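Local structure of 350aa long hypothetical aspartate-semialdehyde dehydrogenase (Sulfolobus tokodaii, 2EP5) at residues Ala167-Ile172 / Thr252-Asn257. The protein probably catalyses the NADP-dependent interconversion of malonyl-CoA and malonate semialdehyde. Residues are numbered along the deposited sequence; the frame is centred on the assembly and turned at random.
Sequences ATKSKI and TNERIN
Thr252 OG1 is gripped twice: it donates to Lys169 O at 2.9 Å, almost straight onto the end of the carbonyl, and accepts from Glu254 N at 3.0 Å. The second bond, with an N-H...O angle of 167°, closes an ST turn just past strand 244-251. A chi1 of 174° swings OG1 away from the backbone N to the carbonyl side, from where the hydroxyl can reach both the 167-172 segment and its own turn. Beside the bond to Lys169 O, Thr252 CB packs against Ser170 CB at 3.3 Å, and CG2 lies a little farther from the same carbon. Ser170 OG donates back to Ala167 O at 3.1 Å, approaching from above the carbonyl plane, which ties the serine to the end of helix 164-168. Farther out, Lys169 runs extended and crosses the bent Glu254 at about a right angle; Lys169 CD is 3.8 Å from Glu254 CD. Lys169 NZ lies 3.9 Å from Glu254 OE1, a long salt bridge; its stronger partner is Glu165, on helix 164-168. An alanine in place of Thr252 would probably leave Lys169 O and Glu254 N without this shared partner and free the turn to shift. The contact joins the lead-in to strand 171-178 with the exit of its antiparallel neighbour 244-251; one neutral hydroxyl makes the short link, while the lysine-glutamate attraction is likely to add only a weaker pull.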
ATOM      1  N   ALA A 167      16.703  32.574  -7.228  1.00 30.02           N
ATOM      2  CA  ALA A 167      16.862  31.376  -8.052  1.00 29.67           C
ATOM      3  C   ALA A 167      17.725  31.621  -9.287  1.00 29.27           C
ATOM      4  O   ALA A 167      18.462  30.737  -9.724  1.00 28.74           O
ATOM      5  CB  ALA A 167      15.485  30.848  -8.475  1.00 26.16           C
ATOM      6  N   THR A 168      17.628  32.817  -9.851  1.00 30.51           N
ATOM      7  CA  THR A 168      18.408  33.158 -11.037  1.00 32.76           C
ATOM      8  C   THR A 168      19.908  33.188 -10.746  1.00 32.87           C
ATOM      9  O   THR A 168      20.722  32.849 -11.606  1.00 33.59           O
ATOM     10  CB  THR A 168      17.978  34.527 -11.609  1.00 32.77           C
ATOM     11  OG1 THR A 168      16.683  34.405 -12.217  1.00 33.50           O
ATOM     12  CG2 THR A 168      18.980  35.010 -12.641  1.00 33.09           C
ATOM     13  N   LYS A 169      20.267  33.594  -9.534  1.00 32.70           N
ATOM     14  CA  LYS A 169      21.670  33.664  -9.139  1.00 34.44           C
ATOM     15  C   LYS A 169      22.007  32.498  -8.214  1.00 34.03           C
ATOM     16  O   LYS A 169      22.372  32.704  -7.052  1.00 35.28           O
ATOM     17  CB  LYS A 169      21.957  34.971  -8.398  1.00 35.87           C
ATOM     18  CG  LYS A 169      21.579  36.247  -9.122  1.00 37.41           C
ATOM     19  CD  LYS A 169      21.820  37.421  -8.181  1.00 42.89           C
ATOM     20  CE  LYS A 169      21.254  38.735  -8.692  1.00 43.49           C
ATOM     21  NZ  LYS A 169      21.284  39.760  -7.603  1.00 45.37           N
ATOM     22  N   SER A 170      21.888  31.278  -8.721  1.00 30.98           N
ATOM     23  CA  SER A 170      22.180  30.110  -7.905  1.00 29.25           C
ATOM     24  C   SER A 170      22.170  28.839  -8.728  1.00 26.93           C
ATOM     25  O   SER A 170      21.925  28.861  -9.937  1.00 26.41           O
ATOM     26  CB  SER A 170      21.125  29.956  -6.814  1.00 30.18           C
ATOM     27  OG  SER A 170      19.924  29.444  -7.375  1.00 33.14           O
ATOM     28  N   LYS A 171      22.454  27.734  -8.051  1.00 23.10           N
ATOM     29  CA  LYS A 171      22.418  26.416  -8.663  1.00 22.54           C
ATOM     30  C   LYS A 171      21.193  25.793  -7.993  1.00 22.16           C
ATOM     31  O   LYS A 171      21.140  25.642  -6.763  1.00 22.14           O
ATOM     32  CB  LYS A 171      23.689  25.620  -8.348  1.00 21.63           C
ATOM     33  CG  LYS A 171      23.665  24.164  -8.817  1.00 24.16           C
ATOM     34  CD  LYS A 171      23.511  24.032 -10.335  1.00 25.08           C
ATOM     35  CE  LYS A 171      23.197  22.590 -10.742  1.00 23.86           C
ATOM     36  NZ  LYS A 171      23.035  22.421 -12.217  1.00 20.39           N
ATOM     37  N   ILE A 172      20.198  25.470  -8.808  1.00 21.15           N
ATOM     38  CA  ILE A 172      18.949  24.902  -8.322  1.00 18.38           C
ATOM     39  C   ILE A 172      18.940  23.391  -8.349  1.00 18.92           C
ATOM     40  O   ILE A 172      18.968  22.794  -9.423  1.00 19.86           O
ATOM     41  CB  ILE A 172      17.757  25.393  -9.170  1.00 16.92           C
ATOM     42  CG1 ILE A 172      17.626  26.909  -9.041  1.00 13.99           C
ATOM     43  CG2 ILE A 172      16.478  24.694  -8.728  1.00 14.86           C
ATOM     44  CD1 ILE A 172      16.793  27.530 -10.104  1.00 13.87           C
ATOM     45  N   THR A 252      22.934  29.059  -3.119  1.00 28.27           N
ATOM     46  CA  THR A 252      23.456  30.385  -3.418  1.00 30.40           C
ATOM     47  C   THR A 252      23.971  31.091  -2.168  1.00 31.17           C
ATOM     48  O   THR A 252      23.568  30.764  -1.057  1.00 30.90           O
ATOM     49  CB  THR A 252      22.350  31.260  -4.047  1.00 30.88           C
ATOM     50  OG1 THR A 252      22.829  32.597  -4.216  1.00 32.68           O
ATOM     51  CG2 THR A 252      21.104  31.270  -3.155  1.00 28.28           C
ATOM     52  N   ASN A 253      24.860  32.061  -2.355  1.00 32.19           N
ATOM     53  CA  ASN A 253      25.404  32.813  -1.231  1.00 32.42           C
ATOM     54  C   ASN A 253      24.729  34.178  -1.112  1.00 32.56           C
ATOM     55  O   ASN A 253      25.132  35.014  -0.307  1.00 31.65           O
ATOM     56  CB  ASN A 253      26.917  32.973  -1.379  1.00 33.65           C
ATOM     57  CG  ASN A 253      27.680  31.709  -1.004  1.00 35.22           C
ATOM     58  OD1 ASN A 253      28.472  31.185  -1.793  1.00 33.80           O
ATOM     59  ND2 ASN A 253      27.449  31.218   0.212  1.00 35.52           N
ATOM     60  N   GLU A 254      23.700  34.401  -1.919  1.00 34.12           N
ATOM     61  CA  GLU A 254      22.961  35.661  -1.864  1.00 35.76           C
ATOM     62  C   GLU A 254      22.346  35.770  -0.475  1.00 35.02           C
ATOM     63  O   GLU A 254      21.983  34.761   0.125  1.00 35.76           O
ATOM     64  CB  GLU A 254      21.841  35.680  -2.913  1.00 36.99           C
ATOM     65  CG  GLU A 254      22.313  35.715  -4.359  1.00 39.93           C
ATOM     66  CD  GLU A 254      23.110  36.968  -4.675  1.00 41.21           C
ATOM     67  OE1 GLU A 254      22.633  38.069  -4.326  1.00 41.02           O
ATOM     68  OE2 GLU A 254      24.208  36.855  -5.270  1.00 42.29           O
ATOM     69  N   ARG A 255      22.241  36.987   0.044  1.00 35.16           N
ATOM     70  CA  ARG A 255      21.646  37.178   1.360  1.00 34.71           C
ATOM     71  C   ARG A 255      20.198  36.715   1.261  1.00 35.74           C
ATOM     72  O   ARG A 255      19.587  36.785   0.191  1.00 34.68           O
ATOM     73  CB  ARG A 255      21.703  38.652   1.770  1.00 33.36           C
ATOM     74  CG  ARG A 255      23.097  39.266   1.686  1.00 33.92           C
ATOM     75  CD  ARG A 255      23.110  40.699   2.186  1.00 35.14           C
ATOM     76  NE  ARG A 255      21.994  41.486   1.663  1.00 38.06           N
ATOM     77  CZ  ARG A 255      21.765  41.703   0.371  1.00 38.10           C
ATOM     78  NH1 ARG A 255      22.578  41.191  -0.540  1.00 41.69           N
ATOM     79  NH2 ARG A 255      20.722  42.428  -0.009  1.00 37.52           N
ATOM     80  N   ILE A 256      19.650  36.235   2.371  1.00 36.36           N
ATOM     81  CA  ILE A 256      18.282  35.754   2.369  1.00 36.47           C
ATOM     82  C   ILE A 256      17.553  36.018   3.678  1.00 36.70           C
ATOM     83  O   ILE A 256      17.986  35.577   4.740  1.00 35.66           O
ATOM     84  CB  ILE A 256      18.248  34.237   2.069  1.00 37.03           C
ATOM     85  CG1 ILE A 256      18.709  33.985   0.631  1.00 35.41           C
ATOM     86  CG2 ILE A 256      16.851  33.692   2.292  1.00 36.74           C
ATOM     87  CD1 ILE A 256      18.965  32.530   0.297  1.00 33.70           C
ATOM     88  N   ASN A 257      16.448  36.755   3.587  1.00 37.80           N
ATOM     89  CA  ASN A 257      15.616  37.072   4.745  1.00 36.55           C
ATOM     90  C   ASN A 257      14.517  36.010   4.779  1.00 35.49           C
ATOM     91  O   ASN A 257      13.498  36.123   4.090  1.00 34.19           O
ATOM     92  CB  ASN A 257      14.984  38.459   4.587  1.00 38.73           C
ATOM     93  CG  ASN A 257      14.197  38.884   5.821  1.00 41.95           C
ATOM     94  OD1 ASN A 257      13.429  38.102   6.383  1.00 42.70           O
ATOM     95  ND2 ASN A 257      14.380  40.132   6.242  1.00 43.83           N
TER